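PDB 3V5C: mandelate racemase/muconate lactonizing protein from Paenibacillus sp., which probably dehydrates galacturonate as a magnesium-dependent lyase of the enolase superfamily. Local coordinates for residues Pro268-Trp273 and Gly277-Leu282; Arg75-Leu80 and Leu100-Gln105; Arg192-Val197 and Gly202-Asp207; Gly314-Ile319 and Glu343-Ser348; Lys247-Leu250 and Gly254-Val257. The protein carries 1 engineered substitution. All coordinates share one frame; numbering follows the deposited sequence.

Contact 1: residues Pro268-Trp273 and Gly277-Leu282; sequences PHLIEW and GRVDVL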
# COMPACT_ATOMS: atom_id res chain seq x y z
N PRO A 268 -15.56 5.19 11.28
CA PRO A 268 -14.78 5.57 12.47
C PRO A 268 -14.73 4.47 13.53
O PRO A 268 -13.91 4.58 14.45
CB PRO A 268 -15.56 6.77 13.04
CG PRO A 268 -16.44 7.22 11.96
CD PRO A 268 -16.76 6.02 11.12
N HIS A 269 -15.60 3.47 13.42
CA HIS A 269 -15.66 2.39 14.40
C HIS A 269 -15.03 1.08 13.92
O HIS A 269 -15.13 0.05 14.59
CB HIS A 269 -17.12 2.13 14.82
CG HIS A 269 -17.76 3.30 15.49
ND1 HIS A 269 -19.12 3.40 15.67
CD2 HIS A 269 -17.23 4.42 16.03
CE1 HIS A 269 -19.40 4.54 16.29
NE2 HIS A 269 -18.26 5.17 16.51
N LEU A 270 -14.37 1.13 12.76
CA LEU A 270 -13.84 -0.10 12.15
C LEU A 270 -12.89 -0.88 13.04
O LEU A 270 -12.99 -2.10 13.13
CB LEU A 270 -13.17 0.20 10.80
CG LEU A 270 -12.56 -1.01 10.08
CD1 LEU A 270 -13.63 -2.06 9.80
CD2 LEU A 270 -11.88 -0.60 8.76
N ILE A 271 -11.98 -0.18 13.71
CA ILE A 271 -11.03 -0.87 14.55
C ILE A 271 -11.73 -1.52 15.73
O ILE A 271 -11.46 -2.66 16.07
CB ILE A 271 -9.86 0.05 14.97
CG1 ILE A 271 -8.99 0.35 13.74
CG2 ILE A 271 -9.01 -0.62 16.04
CD1 ILE A 271 -8.10 1.56 13.92
N GLU A 272 -12.69 -0.81 16.32
CA GLU A 272 -13.53 -1.40 17.36
C GLU A 272 -14.20 -2.70 16.86
O GLU A 272 -14.13 -3.75 17.52
CB GLU A 272 -14.56 -0.38 17.84
CG GLU A 272 -15.48 -0.88 18.93
CD GLU A 272 -16.42 0.19 19.45
OE1 GLU A 272 -16.26 1.38 19.07
OE2 GLU A 272 -17.33 -0.15 20.24
N TRP A 273 -14.81 -2.66 15.68
CA TRP A 273 -15.40 -3.86 15.10
C TRP A 273 -14.37 -4.97 14.93
O TRP A 273 -14.65 -6.14 15.20
CB TRP A 273 -16.04 -3.54 13.75
CG TRP A 273 -17.11 -2.50 13.84
CD1 TRP A 273 -17.73 -2.05 14.98
CD2 TRP A 273 -17.68 -1.76 12.75
NE1 TRP A 273 -18.64 -1.07 14.66
CE2 TRP A 273 -18.64 -0.89 13.30
CE3 TRP A 273 -17.49 -1.78 11.36
CZ2 TRP A 273 -19.39 -0.02 12.50
CZ3 TRP A 273 -18.23 -0.91 10.58
CH2 TRP A 273 -19.18 -0.06 11.15
N GLY A 277 -13.83 -9.00 16.56
CA GLY A 277 -13.74 -10.20 15.75
C GLY A 277 -14.43 -10.18 14.40
O GLY A 277 -14.49 -11.21 13.73
N ARG A 278 -14.94 -9.02 13.99
CA ARG A 278 -15.72 -8.95 12.75
C ARG A 278 -14.85 -8.70 11.51
O ARG A 278 -15.30 -8.96 10.38
CB ARG A 278 -16.80 -7.86 12.85
CG ARG A 278 -17.99 -8.19 13.77
CD ARG A 278 -17.58 -8.11 15.23
NE ARG A 278 -18.72 -7.98 16.14
CZ ARG A 278 -19.28 -9.00 16.79
NH1 ARG A 278 -18.87 -10.25 16.61
NH2 ARG A 278 -20.30 -8.76 17.62
N VAL A 279 -13.63 -8.21 11.72
CA VAL A 279 -12.71 -7.86 10.63
C VAL A 279 -11.31 -8.28 11.07
O VAL A 279 -10.95 -8.10 12.23
CB VAL A 279 -12.75 -6.34 10.32
CG1 VAL A 279 -11.66 -5.95 9.34
CG2 VAL A 279 -14.14 -5.90 9.81
N ASP A 280 -10.54 -8.89 10.16
CA ASP A 280 -9.25 -9.49 10.52
C ASP A 280 -8.03 -8.69 10.09
O ASP A 280 -7.00 -8.73 10.74
CB ASP A 280 -9.15 -10.88 9.90
CG ASP A 280 -10.32 -11.76 10.30
OD1 ASP A 280 -10.52 -11.95 11.52
OD2 ASP A 280 -11.05 -12.21 9.40
N VAL A 281 -8.15 -7.99 8.96
CA VAL A 281 -7.03 -7.34 8.31
C VAL A 281 -7.42 -5.90 8.05
O VAL A 281 -8.46 -5.63 7.46
CB VAL A 281 -6.74 -8.00 6.95
CG1 VAL A 281 -5.61 -7.28 6.24
CG2 VAL A 281 -6.40 -9.48 7.12
N LEU A 282 -6.59 -4.97 8.51
CA LEU A 282 -6.88 -3.54 8.37
C LEU A 282 -6.03 -2.92 7.28
O LEU A 282 -4.83 -3.18 7.19
CB LEU A 282 -6.64 -2.81 9.69
CG LEU A 282 -7.69 -2.99 10.79
CD1 LEU A 282 -9.09 -2.59 10.29
CD2 LEU A 282 -7.69 -4.40 11.34
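Leu270 swings its CG to the far side of CB from the backbone N (chi1 179°), and Leu282 puts its own CG opposite the carbonyl carbon (chi1 -76°). These two torsions let the leucines slide past each other in opposite directions. They belong to a beta-alpha-beta unit of the enolase-type barrel, in which helix 270-275 links strand 258-261 to strand 281-282. Both branches of Leu270 are used. Its CD2 lies 3.8 Å from Leu282 CD1, and its CD1 lies 3.9 Å from Val279 CG2. Val279 crosses Leu270 at about a right angle. The two methyls of Leu270 thus meet different residues of the returning chain. Val279 also touches Tyr243 of helix 240-253, and Leu282 touches Leu301 of helix 291-303. The Leu270 side chain is about 6 Å from a bound magnesium ion, in a metal site that includes Glu238 and Asp261. At the end of the helix the contact becomes polar. Gly277 has positive phi and forms a Schellman motif. The following amide closes it: Arg278 N donates to Trp273 O at 3.1 Å, nearly straight at 164°. The Arg278 chain bends at its second torsion, and its NE makes a salt bridge with Glu240. The bend also lays the aliphatic part over the helix end, with Arg278 CD 3.5 Å from Trp273 O.

Contact 2: residues Arg75-Leu80 and Leu100-Gln105; sequences RRLLDL and LDWLGQ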
# COMPACT_ATOMS: atom_id res chain seq x y z
N ARG A 75 12.84 25.87 11.36
CA ARG A 75 12.54 25.04 12.52
C ARG A 75 13.60 23.96 12.76
O ARG A 75 14.19 23.43 11.81
CB ARG A 75 11.14 24.43 12.42
CG ARG A 75 10.00 25.47 12.45
CD ARG A 75 8.65 24.79 12.56
NE ARG A 75 7.52 25.69 12.30
CZ ARG A 75 6.64 26.08 13.21
NH1 ARG A 75 6.75 25.66 14.47
NH2 ARG A 75 5.64 26.88 12.87
N ARG A 76 13.86 23.65 14.02
CA ARG A 76 14.78 22.58 14.38
C ARG A 76 14.12 21.22 14.13
O ARG A 76 12.96 21.01 14.50
CB ARG A 76 15.21 22.71 15.85
CG ARG A 76 15.75 24.10 16.18
CD ARG A 76 16.19 24.21 17.64
NE ARG A 76 16.62 25.58 17.95
CZ ARG A 76 17.88 26.01 17.90
NH1 ARG A 76 18.87 25.19 17.58
NH2 ARG A 76 18.15 27.28 18.19
N LEU A 77 14.85 20.32 13.48
CA LEU A 77 14.34 18.96 13.22
C LEU A 77 13.81 18.30 14.49
O LEU A 77 12.77 17.65 14.47
CB LEU A 77 15.41 18.08 12.56
CG LEU A 77 15.05 16.59 12.39
CD1 LEU A 77 13.80 16.41 11.53
CD2 LEU A 77 16.22 15.86 11.77
N LEU A 78 14.53 18.45 15.60
CA LEU A 78 14.06 17.86 16.86
C LEU A 78 12.65 18.32 17.23
O LEU A 78 11.89 17.57 17.84
CB LEU A 78 15.00 18.21 18.02
CG LEU A 78 16.30 17.43 18.12
CD1 LEU A 78 17.14 18.00 19.25
CD2 LEU A 78 16.04 15.94 18.34
N ASP A 79 12.31 19.55 16.88
CA ASP A 79 11.03 20.11 17.28
C ASP A 79 9.86 19.54 16.47
O ASP A 79 8.70 19.76 16.81
CB ASP A 79 11.05 21.64 17.20
CG ASP A 79 11.96 22.27 18.24
OD1 ASP A 79 12.19 21.64 19.31
OD2 ASP A 79 12.45 23.38 17.99
N LEU A 80 10.18 18.82 15.40
CA LEU A 80 9.14 18.16 14.62
C LEU A 80 8.63 16.91 15.32
O LEU A 80 7.66 16.30 14.89
CB LEU A 80 9.64 17.78 13.23
CG LEU A 80 10.30 18.84 12.35
CD1 LEU A 80 10.36 18.30 10.92
CD2 LEU A 80 9.58 20.16 12.40
N LEU A 100 12.09 10.97 7.12
CA LEU A 100 12.61 9.64 7.39
C LEU A 100 13.75 9.30 6.43
O LEU A 100 14.74 8.68 6.82
CB LEU A 100 11.49 8.59 7.33
CG LEU A 100 10.54 8.62 8.53
CD1 LEU A 100 9.30 7.80 8.22
CD2 LEU A 100 11.23 8.07 9.76
N ASP A 101 13.62 9.68 5.16
CA ASP A 101 14.69 9.43 4.21
C ASP A 101 15.93 10.19 4.64
O ASP A 101 17.04 9.67 4.59
CB ASP A 101 14.28 9.89 2.81
CG ASP A 101 15.28 9.47 1.74
OD1 ASP A 101 15.68 8.29 1.74
OD2 ASP A 101 15.69 10.31 0.93
N TRP A 102 15.72 11.43 5.08
CA TRP A 102 16.83 12.30 5.50
C TRP A 102 17.58 11.63 6.65
O TRP A 102 18.81 11.54 6.62
CB TRP A 102 16.34 13.69 5.91
CG TRP A 102 17.50 14.61 6.22
CD1 TRP A 102 18.09 15.47 5.37
CD2 TRP A 102 18.19 14.72 7.47
NE1 TRP A 102 19.14 16.13 6.01
CE2 TRP A 102 19.21 15.67 7.30
CE3 TRP A 102 18.04 14.10 8.72
CZ2 TRP A 102 20.08 16.04 8.34
CZ3 TRP A 102 18.91 14.46 9.76
CH2 TRP A 102 19.92 15.42 9.55
N LEU A 103 16.84 11.17 7.67
CA LEU A 103 17.46 10.52 8.83
C LEU A 103 18.26 9.31 8.39
O LEU A 103 19.37 9.08 8.88
CB LEU A 103 16.40 10.15 9.89
CG LEU A 103 15.78 11.27 10.72
CD1 LEU A 103 14.57 10.75 11.51
CD2 LEU A 103 16.81 11.88 11.67
N GLY A 104 17.71 8.53 7.46
CA GLY A 104 18.42 7.41 6.89
C GLY A 104 19.71 7.83 6.19
O GLY A 104 20.75 7.21 6.39
N GLN A 105 19.65 8.90 5.39
CA GLN A 105 20.86 9.38 4.71
C GLN A 105 21.92 9.83 5.72
O GLN A 105 23.10 9.47 5.58
CB GLN A 105 20.55 10.53 3.74
CG GLN A 105 19.48 10.21 2.68
CD GLN A 105 19.81 9.01 1.81
OE1 GLN A 105 20.96 8.79 1.42
NE2 GLN A 105 18.79 8.24 1.50
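Trp102 NE1 is shared by two backbone oxygens, Ile52 O and Gln55 O, through weak hydrogen bonds. They tie the indole to the hairpin of strands 42-52 and 55-60. The six-membered ring of the same indole meets Leu77. Leu77 CD2 comes 3.6 Å from Trp102 CZ3 and 4.0 Å from Trp102 CE3, on an oblique line to the ring. Across the contact this methyl also meets Leu103, whose CD2 is 4.0 Å from Leu77 CD2. Leu103 CD2 itself sits at the edge of the Trp102 ring, in its plane. One methyl of Leu77 therefore touches both residues. With its CG anti to the backbone N (chi1 173°), Leu77 reaches across from a short 3-10 turn to helix 92-107. This is packing within the N-terminal part of the chain, consistent with the capping domain of enolase-type proteins, where an antiparallel sheet lies beside helices. Trp12 meets the Trp102 ring with planes at about 70°, and its backbone bonds to Leu77, so it links the two sides. On the helix, Gln105 NE2 donates to Asp101 OD1 at 3.1 Å with an angle of 152°. The donor comes from above the carboxylate plane, while the acceptor lies in the amide plane of Gln105.

Contact 3: residues Arg192-Val197 and Gly202-Asp207; sequences RGISEV and GKIMID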
# COMPACT_ATOMS: atom_id res chain seq x y z
N ARG A 192 -11.59 -18.61 -10.11
CA ARG A 192 -11.20 -20.00 -10.30
C ARG A 192 -10.01 -20.10 -11.24
O ARG A 192 -9.04 -20.80 -10.97
CB ARG A 192 -12.35 -20.81 -10.90
CG ARG A 192 -13.54 -21.01 -10.02
CD ARG A 192 -14.48 -22.05 -10.63
NE ARG A 192 -15.54 -22.42 -9.71
CZ ARG A 192 -15.36 -23.16 -8.62
NH1 ARG A 192 -14.14 -23.60 -8.33
NH2 ARG A 192 -16.38 -23.45 -7.83
N GLY A 193 -10.10 -19.40 -12.37
CA GLY A 193 -9.06 -19.45 -13.39
C GLY A 193 -7.71 -19.02 -12.86
O GLY A 193 -6.69 -19.65 -13.12
N ILE A 194 -7.69 -17.93 -12.11
CA ILE A 194 -6.42 -17.45 -11.57
C ILE A 194 -5.86 -18.39 -10.50
O ILE A 194 -4.65 -18.63 -10.46
CB ILE A 194 -6.56 -16.01 -11.06
CG1 ILE A 194 -6.75 -15.10 -12.28
CG2 ILE A 194 -5.31 -15.60 -10.26
CD1 ILE A 194 -7.38 -13.77 -11.98
N SER A 195 -6.73 -18.95 -9.67
CA SER A 195 -6.35 -19.98 -8.71
C SER A 195 -5.57 -21.12 -9.38
O SER A 195 -4.57 -21.59 -8.85
CB SER A 195 -7.60 -20.54 -8.03
OG SER A 195 -7.28 -21.65 -7.20
N GLU A 196 -6.04 -21.53 -10.55
CA GLU A 196 -5.39 -22.61 -11.29
C GLU A 196 -3.97 -22.23 -11.75
O GLU A 196 -3.06 -23.05 -11.71
CB GLU A 196 -6.28 -23.05 -12.46
CG GLU A 196 -7.57 -23.71 -11.99
CD GLU A 196 -8.70 -23.66 -13.00
OE1 GLU A 196 -8.48 -23.19 -14.14
OE2 GLU A 196 -9.83 -24.08 -12.65
N VAL A 197 -3.81 -20.98 -12.17
CA VAL A 197 -2.52 -20.39 -12.50
C VAL A 197 -1.56 -20.33 -11.32
O VAL A 197 -0.39 -20.69 -11.44
CB VAL A 197 -2.71 -18.91 -12.92
CG1 VAL A 197 -1.39 -18.14 -12.80
CG2 VAL A 197 -3.29 -18.79 -14.30
N GLY A 202 0.13 -20.40 -3.90
CA GLY A 202 -0.18 -19.02 -4.25
C GLY A 202 -1.44 -18.53 -3.54
O GLY A 202 -2.50 -19.11 -3.70
N LYS A 203 -1.31 -17.47 -2.74
CA LYS A 203 -2.46 -16.95 -2.01
C LYS A 203 -3.32 -16.09 -2.93
O LYS A 203 -2.80 -15.25 -3.69
CB LYS A 203 -2.01 -16.12 -0.79
CG LYS A 203 -1.28 -16.95 0.25
CD LYS A 203 -0.88 -16.09 1.43
CE LYS A 203 -0.28 -16.93 2.55
NZ LYS A 203 1.09 -17.43 2.23
N ILE A 204 -4.63 -16.29 -2.87
CA ILE A 204 -5.55 -15.54 -3.70
C ILE A 204 -6.41 -14.65 -2.82
O ILE A 204 -6.97 -15.11 -1.83
CB ILE A 204 -6.49 -16.51 -4.46
CG1 ILE A 204 -5.67 -17.42 -5.37
CG2 ILE A 204 -7.54 -15.74 -5.24
CD1 ILE A 204 -4.90 -16.68 -6.42
N MET A 205 -6.49 -13.37 -3.17
CA MET A 205 -7.36 -12.43 -2.47
C MET A 205 -8.38 -11.87 -3.46
O MET A 205 -8.10 -11.77 -4.65
CB MET A 205 -6.55 -11.29 -1.86
CG MET A 205 -5.60 -11.71 -0.74
SD MET A 205 -4.13 -12.61 -1.29
CE MET A 205 -3.25 -11.34 -2.20
N ILE A 206 -9.57 -11.52 -2.97
CA ILE A 206 -10.55 -10.86 -3.82
C ILE A 206 -11.00 -9.52 -3.25
O ILE A 206 -11.13 -9.37 -2.05
CB ILE A 206 -11.74 -11.78 -4.18
CG1 ILE A 206 -12.55 -12.17 -2.94
CG2 ILE A 206 -11.24 -13.04 -4.91
CD1 ILE A 206 -13.81 -13.02 -3.29
N ASP A 207 -11.24 -8.55 -4.13
CA ASP A 207 -11.53 -7.18 -3.74
C ASP A 207 -12.73 -6.74 -4.56
O ASP A 207 -12.62 -6.63 -5.78
CB ASP A 207 -10.29 -6.31 -3.99
CG ASP A 207 -10.51 -4.81 -3.75
OD1 ASP A 207 -11.57 -4.39 -3.22
OD2 ASP A 207 -9.56 -4.04 -4.05
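Ile204, Ser195 and Ile194 make this contact, and Ile204 gives up the most surface to it. Ile204 lies on strand 204-207 and points toward helix 180-198. Its CG1 stands opposite the carbonyl carbon (chi1 -61°). The chain then turns again at the second torsion (chi2 -62°), which presents CD1 to the helix. There Ile204 CD1 meets Ile194 CG2 at 4.0 Å, methyl against methyl, and the two isoleucines cross at a slant. Ser195 takes part mainly with its backbone. Its CA is 4.3 Å from Ile204 CG1, so the strand residue lies against the helix surface between consecutive residues. The nearest CA atoms across the contact, those of Ser195 and Ile204, are 6.7 Å apart. Helix and strand are the last two members of a beta-alpha-beta unit that begins with strand 167-170, part of the parallel barrel of the enolase C-terminal domain. Ile169 of that first strand touches both isoleucines, and Ile194 also reaches Leu135 of strand 126-135. The layer between helix and barrel is thus continued by neighbouring strands. No hydrogen bond or charge pair joins the two segments. The contact itself thus relies on the fit of aliphatic groups and gives little directional control; the backbone bonds of the strand to its neighbours supply that.

Contact 4: residues Gly314-Ile319 and Glu343-Ser348; sequences GNAYGI and EGMDVS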
# COMPACT_ATOMS: atom_id res chain seq x y z
N GLY A 314 -2.24 3.77 -6.72
CA GLY A 314 -2.24 5.14 -7.21
C GLY A 314 -0.99 5.89 -6.84
O GLY A 314 -0.79 7.02 -7.27
N ASN A 315 -0.14 5.26 -6.04
CA ASN A 315 1.11 5.92 -5.65
C ASN A 315 2.24 4.91 -5.53
O ASN A 315 2.32 4.12 -4.57
CB ASN A 315 0.91 6.69 -4.34
CG ASN A 315 2.09 7.56 -4.00
OD1 ASN A 315 3.25 7.21 -4.26
ND2 ASN A 315 1.80 8.72 -3.40
N ALA A 316 3.12 4.91 -6.53
CA ALA A 316 4.19 3.93 -6.59
C ALA A 316 5.09 4.01 -5.36
O ALA A 316 5.57 2.99 -4.88
CB ALA A 316 5.02 4.09 -7.87
N TYR A 317 5.27 5.22 -4.84
CA TYR A 317 6.20 5.40 -3.73
C TYR A 317 5.76 4.58 -2.52
O TYR A 317 6.59 4.08 -1.76
CB TYR A 317 6.29 6.87 -3.35
CG TYR A 317 7.33 7.16 -2.29
CD1 TYR A 317 6.99 7.14 -0.94
CD2 TYR A 317 8.65 7.43 -2.64
CE1 TYR A 317 7.94 7.41 0.03
CE2 TYR A 317 9.63 7.69 -1.67
CZ TYR A 317 9.25 7.68 -0.34
OH TYR A 317 10.18 7.94 0.63
N GLY A 318 4.45 4.44 -2.33
CA GLY A 318 3.92 3.72 -1.19
C GLY A 318 4.31 2.25 -1.12
O GLY A 318 4.29 1.66 -0.04
N ILE A 319 4.63 1.66 -2.26
CA ILE A 319 5.08 0.28 -2.28
C ILE A 319 6.33 0.10 -1.43
O ILE A 319 6.42 -0.82 -0.59
CB ILE A 319 5.36 -0.14 -3.73
CG1 ILE A 319 4.06 -0.08 -4.53
CG2 ILE A 319 6.01 -1.54 -3.77
CD1 ILE A 319 4.31 -0.28 -6.04
N GLU A 343 9.58 8.20 -13.81
CA GLU A 343 10.77 8.88 -14.32
C GLU A 343 11.47 9.65 -13.21
O GLU A 343 10.84 10.42 -12.49
CB GLU A 343 10.41 9.80 -15.49
CG GLU A 343 9.96 9.03 -16.72
CD GLU A 343 10.98 8.00 -17.15
OE1 GLU A 343 12.11 8.40 -17.50
OE2 GLU A 343 10.66 6.79 -17.11
N GLY A 344 12.77 9.43 -13.06
CA GLY A 344 13.53 10.11 -12.01
C GLY A 344 13.54 9.41 -10.66
O GLY A 344 14.12 9.92 -9.71
N MET A 345 12.86 8.28 -10.55
CA MET A 345 12.76 7.58 -9.28
C MET A 345 13.30 6.16 -9.42
O MET A 345 12.58 5.23 -9.78
CB MET A 345 11.30 7.59 -8.78
CG MET A 345 11.12 7.02 -7.35
SD MET A 345 9.42 7.21 -6.75
CE MET A 345 8.75 5.59 -7.08
N ASP A 346 14.60 6.00 -9.15
CA ASP A 346 15.28 4.72 -9.35
C ASP A 346 15.04 3.77 -8.18
O ASP A 346 15.58 3.97 -7.09
CB ASP A 346 16.78 4.99 -9.54
CG ASP A 346 17.60 3.73 -9.78
OD1 ASP A 346 17.07 2.61 -9.68
OD2 ASP A 346 18.81 3.88 -10.05
N VAL A 347 14.23 2.75 -8.43
CA VAL A 347 13.88 1.76 -7.42
C VAL A 347 14.58 0.43 -7.67
O VAL A 347 14.21 -0.60 -7.10
CB VAL A 347 12.35 1.55 -7.36
CG1 VAL A 347 11.65 2.85 -7.02
CG2 VAL A 347 11.84 1.00 -8.70
N SER A 348 15.64 0.45 -8.48
CA SER A 348 16.31 -0.79 -8.89
C SER A 348 17.00 -1.54 -7.74
O SER A 348 17.39 -2.71 -7.88
CB SER A 348 17.32 -0.50 -10.00
OG SER A 348 18.40 0.26 -9.51
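The backbones stay well apart, with the nearest CA atoms, Tyr317 and Met345, separated by 8.9 Å, so one long side chain spans the gap. This joins the segment leading into helix 317-325 of the enolase-type barrel domain to strand 345-346, which pairs antiparallel with strand 368-369. Met345 is the spanning residue. Its CG is anti to the backbone N (chi1 -173°), and the chain runs straight out before bending at its last torsion (chi3 98°). The sulfur and methyl then meet different groups. Met345 SD lies at the edge of the Tyr317 ring, near its plane, 4.2 Å from Tyr317 CD2. Met345 CE turns to Ala316, 4.1 Å from Ala316 CB. The methyl is also 4.2 Å from Tyr317 N. The methionine and tyrosine side chains cross at about a right angle. Ile367 touches both, and Tyr97 of helix 92-107 meets the Tyr317 ring edge-to-face. Tyr317 also touches Ser60, so this spot lies where the barrel domain borders the N-terminal part of the chain. Asn315 OD1 accepts a weak capping bond from Tyr317 N at 2.9 Å, in the turn that leads into the helix. On the other segment the chain turns directly after the strand. Asp346 forms an Asx turn, its OD1 accepting from Ser348 N at 2.9 Å nearly in line with the C-O bond. The same Asp346 OD1 receives Ser348 OG at 2.7 Å on its syn lone pair.

Contact 5: residues Lys247-Leu250 and Gly254-Val257; sequences KEWL and GQNV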
# COMPACT_ATOMS: atom_id res chain seq x y z
N LYS A 247 -19.08 -13.65 9.29
CA LYS A 247 -18.14 -14.44 10.07
C LYS A 247 -18.76 -15.71 10.62
O LYS A 247 -18.14 -16.78 10.60
CB LYS A 247 -17.57 -13.59 11.20
CG LYS A 247 -16.52 -12.61 10.73
CD LYS A 247 -15.29 -13.35 10.32
CE LYS A 247 -14.06 -12.50 10.53
NZ LYS A 247 -12.98 -13.31 11.17
N GLU A 248 -19.98 -15.60 11.13
CA GLU A 248 -20.68 -16.76 11.68
C GLU A 248 -20.97 -17.77 10.58
O GLU A 248 -20.82 -18.97 10.76
CB GLU A 248 -21.96 -16.31 12.38
CG GLU A 248 -22.90 -17.42 12.79
CD GLU A 248 -24.03 -16.89 13.67
OE1 GLU A 248 -23.80 -15.88 14.37
OE2 GLU A 248 -25.13 -17.47 13.64
N TRP A 249 -21.39 -17.26 9.42
CA TRP A 249 -21.67 -18.07 8.26
C TRP A 249 -20.41 -18.81 7.79
O TRP A 249 -20.44 -20.01 7.55
CB TRP A 249 -22.21 -17.16 7.15
CG TRP A 249 -22.64 -17.84 5.87
CD1 TRP A 249 -23.87 -18.34 5.58
CD2 TRP A 249 -21.84 -18.01 4.70
NE1 TRP A 249 -23.88 -18.85 4.29
CE2 TRP A 249 -22.64 -18.66 3.74
CE3 TRP A 249 -20.52 -17.69 4.37
CZ2 TRP A 249 -22.17 -18.97 2.47
CZ3 TRP A 249 -20.05 -18.02 3.11
CH2 TRP A 249 -20.87 -18.66 2.18
N LEU A 250 -19.29 -18.10 7.68
CA LEU A 250 -18.03 -18.72 7.31
C LEU A 250 -17.64 -19.80 8.33
O LEU A 250 -17.10 -20.84 7.96
CB LEU A 250 -16.92 -17.67 7.24
CG LEU A 250 -16.95 -16.75 6.02
CD1 LEU A 250 -15.95 -15.63 6.21
CD2 LEU A 250 -16.65 -17.53 4.76
N GLY A 254 -16.96 -23.91 7.95
CA GLY A 254 -15.56 -24.27 8.06
C GLY A 254 -14.71 -23.65 6.96
O GLY A 254 -13.64 -24.15 6.63
N GLN A 255 -15.21 -22.55 6.41
CA GLN A 255 -14.52 -21.85 5.33
C GLN A 255 -13.61 -20.76 5.90
O GLN A 255 -14.08 -19.79 6.49
CB GLN A 255 -15.54 -21.26 4.34
CG GLN A 255 -14.93 -20.66 3.08
CD GLN A 255 -15.96 -20.40 1.98
OE1 GLN A 255 -17.17 -20.51 2.20
NE2 GLN A 255 -15.48 -20.07 0.79
N ASN A 256 -12.31 -20.96 5.74
CA ASN A 256 -11.31 -20.05 6.29
C ASN A 256 -10.94 -18.96 5.30
O ASN A 256 -10.06 -19.14 4.45
CB ASN A 256 -10.05 -20.83 6.66
CG ASN A 256 -10.35 -21.98 7.60
OD1 ASN A 256 -11.14 -21.84 8.53
ND2 ASN A 256 -9.74 -23.13 7.34
N VAL A 257 -11.63 -17.83 5.41
CA VAL A 257 -11.34 -16.66 4.60
C VAL A 257 -11.27 -15.45 5.54
O VAL A 257 -12.20 -15.20 6.31
CB VAL A 257 -12.45 -16.44 3.58
CG1 VAL A 257 -12.21 -15.18 2.75
CG2 VAL A 257 -12.57 -17.67 2.67
O HOH W 1 -13.13 -15.65 8.79
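Lys247 reaches the loop through water: Lys247 NZ makes a weak 3.3 Å bond to it, and the water donates to Val257 O at 2.7 Å. The ammonium group also has a salt bridge to Asp280, just before strand 281-282. The two segments form the end of helix 240-253 and the turn into strand 258-261 of the enolase-type barrel. The turn is a Schellman motif, with Gly254 at positive phi. Trp249 comes next on the helix. Its CZ3 lies 3.9 Å from Gln255 OE1, with ring and amide planes 38° apart. The ring also leans on Lys218 and Leu221 of helix 214-223. Leu250 carries most of the contact. Its carbonyl accepts from the loop, Gln255 N to Leu250 O at 3.0 Å with an angle of 149°. Its two methyls part. Leu250 CD2 lies against the glutamine stem, 3.9 Å from Gln255 CB, while CD1 goes to Val257. Gln255 keeps CG anti to the backbone N (chi1 -173°) and runs out extended, crossing Leu250 at a slant. Its amide then bonds to two outside partners, NE2 to Leu221 O and OE1 to Arg253 NE. With an alanine here, Leu221 O and Arg253 NE are likely to lose this mate, and part of Leu250 CD2 would probably be uncovered. Beyond the glutamine, Leu250 CD1 stops 3.8 Å from Val257 O.

How the contacts relate
Contacts 1, 3 and 5 lie in the barrel domain, where helices return to the next strand. Contacts 1 and 5 are partly buried and share a chemistry: a Schellman helix end closed by backbone bonding, plus apolar packing. They touch through the salt bridge of Asp280 and Lys247. Contact 3 is buried and purely apolar, and reaches the same sheet as contact 1. Contacts 2 and 4 are also buried, and each depends on one side chain reaching across, a leucine in contact 2 and a methionine in contact 4. Contact 4 also belongs to the barrel part of the chain, where it borders the N-terminal part that holds contact 2. Their nearest atoms are about 5 Å apart.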